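Local coordinates for toll-receptor-related 2 (Hydra vulgaris, PDB 4W8H), which is a Toll-related receptor that probably relays signals across the membrane through its TIR domain, the part described here, at residues 79-93 and 99-111. Numbering follows the deposited sequence.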
loop_
_atom_site.group_PDB
_atom_site.type_symbol
_atom_site.label_atom_id
_atom_site.label_comp_id
_atom_site.label_asym_id
_atom_site.label_seq_id
_atom_site.Cartn_x
_atom_site.Cartn_y
_atom_site.Cartn_z
ATOM N N LEU A 79 7.463 1.091 -5.468
ATOM C CA LEU A 79 6.776 0.080 -6.237
ATOM C C LEU A 79 7.751 -0.858 -6.932
ATOM O O LEU A 79 7.545 -2.071 -6.965
ATOM C CB LEU A 79 5.820 0.726 -7.258
ATOM C CG LEU A 79 5.050 -0.181 -8.233
ATOM C CD1 LEU A 79 4.213 -1.217 -7.545
ATOM C CD2 LEU A 79 4.139 0.686 -9.065
ATOM N N GLN A 80 8.782 -0.288 -7.549
ATOM C CA GLN A 80 9.750 -1.132 -8.253
ATOM C C GLN A 80 10.372 -2.180 -7.320
ATOM O O GLN A 80 10.482 -3.361 -7.687
ATOM C CB GLN A 80 10.857 -0.279 -8.902
ATOM C CG GLN A 80 10.408 0.671 -10.004
ATOM C CD GLN A 80 9.674 -0.004 -11.129
ATOM O OE1 GLN A 80 10.022 -1.116 -11.545
ATOM N NE2 GLN A 80 8.645 0.674 -11.645
ATOM N N ILE A 81 10.754 -1.787 -6.120
ATOM C CA ILE A 81 11.295 -2.757 -5.173
ATOM C C ILE A 81 10.170 -3.678 -4.663
ATOM O O ILE A 81 10.360 -4.891 -4.504
ATOM C CB ILE A 81 12.058 -2.056 -4.046
ATOM C CG1 ILE A 81 13.185 -1.209 -4.683
ATOM C CG2 ILE A 81 12.620 -3.089 -3.082
ATOM C CD1 ILE A 81 13.643 -0.052 -3.850
ATOM N N GLY A 82 8.976 -3.122 -4.471
ATOM C CA GLY A 82 7.837 -3.915 -4.012
ATOM C C GLY A 82 7.468 -5.072 -4.930
ATOM O O GLY A 82 7.025 -6.111 -4.446
ATOM N N LEU A 83 7.688 -4.907 -6.235
ATOM C CA LEU A 83 7.427 -5.981 -7.186
ATOM C C LEU A 83 8.303 -7.207 -6.929
ATOM O O LEU A 83 7.978 -8.303 -7.345
ATOM C CB LEU A 83 7.651 -5.499 -8.592
ATOM C CG LEU A 83 6.668 -4.442 -9.101
ATOM C CD1 LEU A 83 7.138 -3.988 -10.476
ATOM C CD2 LEU A 83 5.219 -4.988 -9.143
ATOM N N SER A 84 9.412 -7.011 -6.240
ATOM C CA SER A 84 10.269 -8.154 -5.883
ATOM C C SER A 84 9.854 -8.833 -4.579
ATOM O O SER A 84 10.492 -9.788 -4.113
ATOM C CB SER A 84 11.746 -7.720 -5.877
ATOM O OG SER A 84 12.109 -6.913 -4.771
ATOM N N HIS A 85 8.759 -8.340 -4.009
ATOM C CA HIS A 85 8.196 -8.915 -2.827
ATOM C C HIS A 85 6.717 -9.108 -3.079
ATOM O O HIS A 85 6.309 -9.501 -4.167
ATOM C CB HIS A 85 8.463 -7.980 -1.659
ATOM C CG HIS A 85 9.892 -7.935 -1.257
ATOM N ND1 HIS A 85 10.571 -9.052 -0.829
ATOM C CD2 HIS A 85 10.764 -6.908 -1.190
ATOM C CE1 HIS A 85 11.814 -8.721 -0.536
ATOM N NE2 HIS A 85 11.954 -7.422 -0.734
ATOM N N GLN A 86 5.892 -8.771 -2.116
ATOM C CA GLN A 86 4.458 -8.944 -2.284
ATOM C C GLN A 86 3.793 -7.611 -2.125
ATOM O O GLN A 86 4.131 -6.853 -1.199
ATOM C CB GLN A 86 3.937 -9.883 -1.227
ATOM C CG GLN A 86 4.594 -11.242 -1.180
ATOM C CD GLN A 86 3.946 -12.065 -0.129
ATOM O OE1 GLN A 86 2.807 -12.515 -0.289
ATOM N NE2 GLN A 86 4.670 -12.289 0.982
ATOM N N ILE A 87 2.876 -7.324 -3.049
ATOM C CA ILE A 87 2.107 -6.089 -2.956
ATOM C C ILE A 87 0.611 -6.388 -2.969
ATOM O O ILE A 87 0.183 -7.442 -3.469
ATOM C CB ILE A 87 2.463 -5.076 -4.050
ATOM C CG1 ILE A 87 2.132 -5.590 -5.442
ATOM C CG2 ILE A 87 3.943 -4.660 -3.999
ATOM C CD1 ILE A 87 2.206 -4.480 -6.522
ATOM N N ILE A 88 -0.140 -5.449 -2.404
ATOM C CA ILE A 88 -1.601 -5.443 -2.462
ATOM C C ILE A 88 -2.014 -4.154 -3.131
ATOM O O ILE A 88 -1.985 -3.099 -2.494
ATOM C CB ILE A 88 -2.226 -5.519 -1.056
ATOM C CG1 ILE A 88 -1.786 -6.776 -0.325
ATOM C CG2 ILE A 88 -3.745 -5.465 -1.188
ATOM C CD1 ILE A 88 -2.192 -6.788 1.111
ATOM N N PRO A 89 -2.323 -4.184 -4.432
ATOM C CA PRO A 89 -2.723 -2.946 -5.103
ATOM C C PRO A 89 -4.194 -2.631 -4.808
ATOM O O PRO A 89 -5.068 -3.517 -4.874
ATOM C CB PRO A 89 -2.578 -3.280 -6.580
ATOM C CG PRO A 89 -2.022 -4.703 -6.689
ATOM C CD PRO A 89 -2.228 -5.322 -5.364
ATOM N N ILE A 90 -4.403 -1.363 -4.450
ATOM C CA ILE A 90 -5.725 -0.790 -4.271
ATOM C C ILE A 90 -5.941 0.254 -5.344
ATOM O O ILE A 90 -5.127 1.185 -5.486
ATOM C CB ILE A 90 -5.874 -0.110 -2.908
ATOM C CG1 ILE A 90 -5.804 -1.163 -1.793
ATOM C CG2 ILE A 90 -7.229 0.655 -2.847
ATOM C CD1 ILE A 90 -5.735 -0.566 -0.407
ATOM N N LEU A 91 -7.030 0.143 -6.116
ATOM C CA LEU A 91 -7.402 1.233 -7.020
ATOM C C LEU A 91 -8.255 2.195 -6.238
ATOM O O LEU A 91 -9.450 1.952 -6.026
ATOM C CB LEU A 91 -8.107 0.744 -8.282
ATOM C CG LEU A 91 -8.341 1.819 -9.354
ATOM C CD1 LEU A 91 -7.073 2.271 -10.026
ATOM C CD2 LEU A 91 -9.341 1.331 -10.388
ATOM N N TYR A 92 -7.629 3.264 -5.765
ATOM C CA TYR A 92 -8.296 4.236 -4.899
ATOM C C TYR A 92 -9.026 5.276 -5.747
ATOM O O TYR A 92 -10.148 5.651 -5.432
ATOM C CB TYR A 92 -7.282 4.862 -3.916
ATOM C CG TYR A 92 -7.817 6.068 -3.196
ATOM C CD1 TYR A 92 -9.020 6.033 -2.503
ATOM C CD2 TYR A 92 -7.139 7.282 -3.279
ATOM C CE1 TYR A 92 -9.520 7.203 -1.897
ATOM C CE2 TYR A 92 -7.626 8.433 -2.674
ATOM C CZ TYR A 92 -8.832 8.395 -2.031
ATOM O OH TYR A 92 -9.283 9.556 -1.474
ATOM N N ARG A 93 -8.344 5.801 -6.747
ATOM C CA ARG A 93 -8.938 6.728 -7.713
ATOM C C ARG A 93 -8.639 6.237 -9.119
ATOM O O ARG A 93 -7.545 5.762 -9.346
ATOM C CB ARG A 93 -8.391 8.132 -7.513
ATOM C CG ARG A 93 -8.828 8.799 -6.220
ATOM C CD ARG A 93 -7.798 9.889 -5.788
ATOM N NE ARG A 93 -7.611 10.865 -6.826
ATOM C CZ ARG A 93 -6.514 11.571 -7.061
ATOM N NH1 ARG A 93 -5.393 11.405 -6.336
ATOM N NH2 ARG A 93 -6.559 12.441 -8.068
ATOM N N TYR A 99 1.685 -0.509 -17.645
ATOM C CA TYR A 99 1.630 -1.778 -18.328
ATOM C C TYR A 99 2.010 -2.936 -17.405
ATOM O O TYR A 99 1.442 -4.014 -17.520
ATOM C CB TYR A 99 2.518 -1.743 -19.579
ATOM C CG TYR A 99 3.980 -1.789 -19.279
ATOM C CD1 TYR A 99 4.670 -0.638 -18.937
ATOM C CD2 TYR A 99 4.679 -2.995 -19.325
ATOM C CE1 TYR A 99 6.017 -0.684 -18.646
ATOM C CE2 TYR A 99 6.012 -3.052 -19.028
ATOM C CZ TYR A 99 6.681 -1.893 -18.686
ATOM O OH TYR A 99 8.019 -1.953 -18.408
ATOM N N PHE A 100 2.992 -2.748 -16.522
ATOM C CA PHE A 100 3.487 -3.857 -15.704
ATOM C C PHE A 100 2.543 -4.210 -14.565
ATOM O O PHE A 100 2.691 -5.250 -13.931
ATOM C CB PHE A 100 4.922 -3.594 -15.196
ATOM C CG PHE A 100 5.050 -2.362 -14.353
ATOM C CD1 PHE A 100 4.808 -2.410 -12.999
ATOM C CD2 PHE A 100 5.379 -1.139 -14.928
ATOM C CE1 PHE A 100 4.920 -1.274 -12.219
ATOM C CE2 PHE A 100 5.486 0.012 -14.145
ATOM C CZ PHE A 100 5.258 -0.065 -12.787
ATOM N N LEU A 101 1.503 -3.395 -14.369
ATOM C CA LEU A 101 0.429 -3.697 -13.428
ATOM C C LEU A 101 -0.890 -4.029 -14.103
ATOM O O LEU A 101 -1.863 -4.313 -13.393
ATOM C CB LEU A 101 0.206 -2.534 -12.476
ATOM C CG LEU A 101 1.303 -2.234 -11.488
ATOM C CD1 LEU A 101 0.839 -1.093 -10.583
ATOM C CD2 LEU A 101 1.684 -3.470 -10.673
ATOM N N ASN A 102 -0.906 -4.073 -15.438
ATOM C CA ASN A 102 -2.173 -4.206 -16.180
ATOM C C ASN A 102 -2.703 -5.634 -16.234
ATOM O O ASN A 102 -3.758 -5.894 -16.830
ATOM C CB ASN A 102 -2.089 -3.587 -17.596
ATOM C CG ASN A 102 -1.295 -4.447 -18.618
ATOM O OD1 ASN A 102 -0.798 -5.545 -18.314
ATOM N ND2 ASN A 102 -1.206 -3.939 -19.859
ATOM N N HIS A 103 -1.967 -6.548 -15.628
ATOM C CA HIS A 103 -2.395 -7.930 -15.516
ATOM C C HIS A 103 -2.259 -8.434 -14.087
ATOM O O HIS A 103 -2.054 -9.609 -13.856
ATOM C CB HIS A 103 -1.667 -8.836 -16.530
ATOM C CG HIS A 103 -0.171 -8.710 -16.528
ATOM N ND1 HIS A 103 0.494 -7.676 -17.154
ATOM C CD2 HIS A 103 0.792 -9.522 -16.031
ATOM C CE1 HIS A 103 1.800 -7.838 -17.012
ATOM N NE2 HIS A 103 2.007 -8.953 -16.338
ATOM N N MET A 104 -2.362 -7.511 -13.131
ATOM C CA MET A 104 -2.339 -7.845 -11.718
ATOM C C MET A 104 -3.683 -7.510 -11.070
ATOM O O MET A 104 -4.230 -6.415 -11.249
ATOM C CB MET A 104 -1.242 -7.044 -11.036
ATOM C CG MET A 104 -1.090 -7.396 -9.589
ATOM S SD MET A 104 0.258 -6.585 -8.765
ATOM C CE MET A 104 1.652 -7.254 -9.622
ATOM N N THR A 105 -4.254 -8.467 -10.353
ATOM C CA THR A 105 -5.531 -8.267 -9.694
ATOM C C THR A 105 -5.396 -7.248 -8.597
ATOM O O THR A 105 -4.457 -7.293 -7.804
ATOM C CB THR A 105 -5.971 -9.622 -9.102
ATOM O OG1 THR A 105 -6.060 -10.596 -10.148
ATOM C CG2 THR A 105 -7.300 -9.476 -8.346
ATOM N N TYR A 106 -6.369 -6.336 -8.509
ATOM C CA TYR A 106 -6.347 -5.315 -7.498
ATOM C C TYR A 106 -7.684 -5.267 -6.744
ATOM O O TYR A 106 -8.708 -5.797 -7.201
ATOM C CB TYR A 106 -6.029 -3.929 -8.098
ATOM C CG TYR A 106 -6.879 -3.441 -9.243
ATOM C CD1 TYR A 106 -8.144 -2.926 -9.055
ATOM C CD2 TYR A 106 -6.362 -3.431 -10.524
ATOM C CE1 TYR A 106 -8.894 -2.477 -10.124
ATOM C CE2 TYR A 106 -7.082 -2.954 -11.602
ATOM C CZ TYR A 106 -8.365 -2.479 -11.388
ATOM O OH TYR A 106 -9.094 -1.996 -12.455
ATOM N N LEU A 107 -7.668 -4.626 -5.585
ATOM C CA LEU A 107 -8.880 -4.307 -4.840
ATOM C C LEU A 107 -9.412 -2.971 -5.357
ATOM O O LEU A 107 -8.738 -1.948 -5.237
ATOM C CB LEU A 107 -8.604 -4.212 -3.336
ATOM C CG LEU A 107 -8.022 -5.463 -2.736
ATOM C CD1 LEU A 107 -7.675 -5.218 -1.288
ATOM C CD2 LEU A 107 -8.929 -6.663 -2.887
ATOM N N ASP A 108 -10.634 -2.977 -5.875
ATOM C CA ASP A 108 -11.135 -1.826 -6.595
ATOM C C ASP A 108 -12.048 -1.003 -5.689
ATOM O O ASP A 108 -13.249 -1.271 -5.611
ATOM C CB ASP A 108 -11.909 -2.269 -7.837
ATOM C CG ASP A 108 -12.259 -1.101 -8.755
ATOM O OD1 ASP A 108 -12.087 0.074 -8.347
ATOM O OD2 ASP A 108 -12.714 -1.360 -9.896
ATOM N N TRP A 109 -11.514 0.019 -5.043
ATOM C CA TRP A 109 -12.321 0.895 -4.173
ATOM C C TRP A 109 -13.295 1.703 -5.005
ATOM O O TRP A 109 -14.367 2.095 -4.519
ATOM C CB TRP A 109 -11.394 1.826 -3.383
ATOM C CG TRP A 109 -12.112 2.875 -2.584
ATOM C CD1 TRP A 109 -12.278 4.156 -2.909
ATOM C CD2 TRP A 109 -12.727 2.694 -1.304
ATOM N NE1 TRP A 109 -12.990 4.815 -1.937
ATOM C CE2 TRP A 109 -13.264 3.929 -0.938
ATOM C CE3 TRP A 109 -12.878 1.611 -0.448
ATOM C CZ2 TRP A 109 -13.939 4.117 0.255
ATOM C CZ3 TRP A 109 -13.548 1.784 0.726
ATOM C CH2 TRP A 109 -14.077 3.034 1.075
ATOM N N CYS A 110 -12.989 1.951 -6.256
ATOM C CA CYS A 110 -13.831 2.771 -7.102
ATOM C C CYS A 110 -15.112 2.077 -7.508
ATOM O O CYS A 110 -16.080 2.754 -7.909
ATOM C CB CYS A 110 -13.061 3.143 -8.359
ATOM S SG CYS A 110 -11.590 4.074 -8.081
ATOM N N ASP A 111 -15.172 0.753 -7.450
ATOM C CA ASP A 111 -16.367 -0.004 -7.830
ATOM C C ASP A 111 -17.336 0.015 -6.650
ATOM O O ASP A 111 -17.268 -0.813 -5.737
ATOM C CB ASP A 111 -15.936 -1.430 -8.155
ATOM C CG ASP A 111 -17.025 -2.255 -8.832
ATOM O OD1 ASP A 111 -18.209 -1.893 -8.704
ATOM O OD2 ASP A 111 -16.668 -3.282 -9.447
#
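L107 N donates to P89 O (2.9 Å, 165° at the hydrogen) and L107 O accepts from L91 N (2.8 Å), so one residue of edge strand 107-108 engages strand 87-91 through both its backbone groups. One residue beyond strand 107-108, W109 N reaches L91 O, the last carbonyl of strand 87-91, at 3.0 Å, a more bent bond at 131°. The other edge of strand 87-91 is taken up as well: I88 and I90 bond to T61, V63 and M65 of strand 58-65. Within its own turn, D108 OD1 receives weak bonds from C110 N and D111 N, while L91 CD2 packs against that oxygen.

Toward the N-terminal end of strand 87-91 and on helix 73-82 the contact is mainly apolar. With M104 CG anti to the backbone N (chi1 -176°), the extended chain carries SD to 3.6 Å from both I87 CD1 and P89 CG. The F100 ring meets L79 CD2 at its edge and L83 CD1 obliquely; Q80 NE2 also approaches, but its hydrogen bond goes to D76. Cutting F100 back to an alanine is likely to open a gap beside L79 and L83. Backbone hydrogen bonds thus set the register of the last parallel pair of this flavodoxin-like sheet, whereas F100 and M104 fasten the preceding connection by nonpolar contacts.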